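Local coordinates for protein sensory box histidine kinase/response regulator (Burkholderia thailandensis, PDB 3MR0) that probably works as a sensor kinase of a two-component phosphorelay, of which this fragment is a PAS domain likely to serve signal sensing, at residues A[62-67]-A[85-90]. Sequence-based numbering, arbitrary orientation.
Sequences PDDRAR and EYRVRT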
# COMPACT_ATOMS: atom_id res chain seq x y z
N PRO A 62 -0.39 13.48 3.43
CA PRO A 62 0.64 14.46 3.06
C PRO A 62 2.03 14.18 3.62
O PRO A 62 2.98 14.44 2.90
CB PRO A 62 0.11 15.78 3.62
CG PRO A 62 -1.08 15.40 4.49
CD PRO A 62 -1.62 14.15 3.89
N ASP A 63 2.15 13.68 4.85
CA ASP A 63 3.48 13.41 5.43
C ASP A 63 4.24 12.23 4.82
O ASP A 63 5.46 12.18 4.87
CB ASP A 63 3.40 13.26 6.94
CG ASP A 63 3.27 14.57 7.65
OD1 ASP A 63 3.22 15.61 6.97
OD2 ASP A 63 3.22 14.56 8.89
N ASP A 64 3.51 11.28 4.23
CA ASP A 64 4.11 10.07 3.66
C ASP A 64 4.35 10.13 2.15
O ASP A 64 5.08 9.30 1.60
CB ASP A 64 3.22 8.86 3.96
CG ASP A 64 3.08 8.60 5.44
OD1 ASP A 64 4.04 8.91 6.20
OD2 ASP A 64 2.00 8.08 5.85
N ARG A 65 3.69 11.07 1.50
CA ARG A 65 3.66 11.20 0.05
C ARG A 65 5.05 11.11 -0.57
O ARG A 65 5.28 10.32 -1.47
CB ARG A 65 2.96 12.52 -0.34
CG ARG A 65 2.64 12.71 -1.83
CD ARG A 65 1.21 13.25 -2.05
NE ARG A 65 0.95 14.51 -1.34
CZ ARG A 65 -0.21 14.85 -0.75
NH1 ARG A 65 -1.26 14.01 -0.74
NH2 ARG A 65 -0.32 16.04 -0.15
N ALA A 66 5.99 11.91 -0.08
CA ALA A 66 7.32 11.93 -0.66
C ALA A 66 8.02 10.60 -0.45
O ALA A 66 8.60 10.05 -1.37
CB ALA A 66 8.13 13.06 -0.07
N ARG A 67 7.96 10.08 0.78
CA ARG A 67 8.62 8.83 1.10
C ARG A 67 8.14 7.71 0.20
O ARG A 67 8.94 6.93 -0.34
CB ARG A 67 8.36 8.47 2.56
CG ARG A 67 9.20 7.31 3.05
CD ARG A 67 9.16 7.19 4.56
NE ARG A 67 7.81 7.38 5.08
CZ ARG A 67 6.91 6.42 5.15
NH1 ARG A 67 7.21 5.21 4.74
NH2 ARG A 67 5.70 6.66 5.65
N GLU A 85 5.31 1.16 4.56
CA GLU A 85 4.12 1.36 5.34
C GLU A 85 3.77 2.83 5.29
O GLU A 85 4.63 3.69 5.39
CB GLU A 85 4.33 0.85 6.77
CG GLU A 85 4.54 -0.66 6.79
CD GLU A 85 4.60 -1.27 8.18
OE1 GLU A 85 4.87 -0.53 9.15
OE2 GLU A 85 4.36 -2.49 8.29
N TYR A 86 2.49 3.12 5.10
CA TYR A 86 2.05 4.51 5.04
C TYR A 86 0.56 4.70 5.30
O TYR A 86 -0.18 3.73 5.38
CB TYR A 86 2.46 5.14 3.71
CG TYR A 86 1.85 4.52 2.46
CD1 TYR A 86 0.67 5.03 1.90
CD2 TYR A 86 2.49 3.48 1.81
CE1 TYR A 86 0.14 4.50 0.75
CE2 TYR A 86 1.98 2.94 0.66
CZ TYR A 86 0.81 3.46 0.13
OH TYR A 86 0.32 2.91 -1.04
N ARG A 87 0.14 5.95 5.42
CA ARG A 87 -1.24 6.27 5.71
C ARG A 87 -1.99 6.63 4.44
O ARG A 87 -1.48 7.37 3.60
CB ARG A 87 -1.34 7.43 6.72
CG ARG A 87 -0.99 7.05 8.15
CD ARG A 87 -0.52 8.25 8.93
NE ARG A 87 0.70 8.79 8.34
CZ ARG A 87 1.43 9.77 8.86
NH1 ARG A 87 1.06 10.34 10.00
NH2 ARG A 87 2.53 10.19 8.24
N VAL A 88 -3.20 6.08 4.32
CA VAL A 88 -4.14 6.41 3.25
C VAL A 88 -5.49 6.85 3.81
O VAL A 88 -5.95 6.34 4.84
CB VAL A 88 -4.38 5.24 2.26
CG1 VAL A 88 -3.16 4.99 1.41
CG2 VAL A 88 -4.84 3.99 2.98
N ARG A 89 -6.10 7.82 3.14
CA ARG A 89 -7.42 8.32 3.51
C ARG A 89 -8.49 7.37 2.98
O ARG A 89 -8.61 7.14 1.77
CB ARG A 89 -7.62 9.75 2.96
CG ARG A 89 -8.79 10.50 3.58
CD ARG A 89 -8.93 11.91 3.02
NE ARG A 89 -8.02 12.88 3.63
CZ ARG A 89 -8.33 13.66 4.67
NH1 ARG A 89 -9.53 13.56 5.23
NH2 ARG A 89 -7.45 14.53 5.15
N THR A 90 -9.25 6.79 3.90
CA THR A 90 -10.30 5.84 3.55
C THR A 90 -11.58 6.57 3.06
O THR A 90 -11.66 7.80 3.10
CB THR A 90 -10.60 4.92 4.73
OG1 THR A 90 -11.02 5.69 5.85
CG2 THR A 90 -9.34 4.16 5.13
O HOH W 1 4.72 12.20 9.81
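D64 faces Y86 with their CA atoms 6.1 Å apart, where the turn leading into helix 65-78 passes the edge strand 82-89 of the antiparallel sheet. The buried carboxylate of D64 is the centre of the contact, a worked example of one acid serving backbone and side chain of the same residue. Its OD2 accepts the backbone N of R87 on the anti side, at 2.9 Å, and R87 NE on the syn side, the two donors coming from opposite faces of the carboxylate plane. R87 NH2 meets D64 OD1 at 2.8 Å from above that plane, completing a side-on, two-nitrogen salt bridge in which carboxylate and guanidinium planes lie 41° apart. A bend in the R87 chain at chi3 (-62°) turns the NE/NH2 edge of the guanidinium to the carboxylate, and its NH2 also passes 3.4 Å from D63 CB. A water donates to D63 OD2 and accepts weakly from R87 NH2. R67 approaches E85 end-on, NH1 and NH2 sharing the single acceptor E85 O, close to the guanidinium plane. The same R67 NH2 makes a weak hydrogen bond within a salt bridge to D64 OD1, so two arginines flank one carboxylate, which probably favours its ionised form. The carboxylate of E85 turns elsewhere, to R125. Y86 brings CB to 3.8 Å from D64 CB, while its ring leads away to a bound PG5, probably from the crystallisation liquor. This salt-bridge network ties segment 62-67 to an edge strand beside the PG5-lined pocket of this PAS domain, which may mark a natural ligand site.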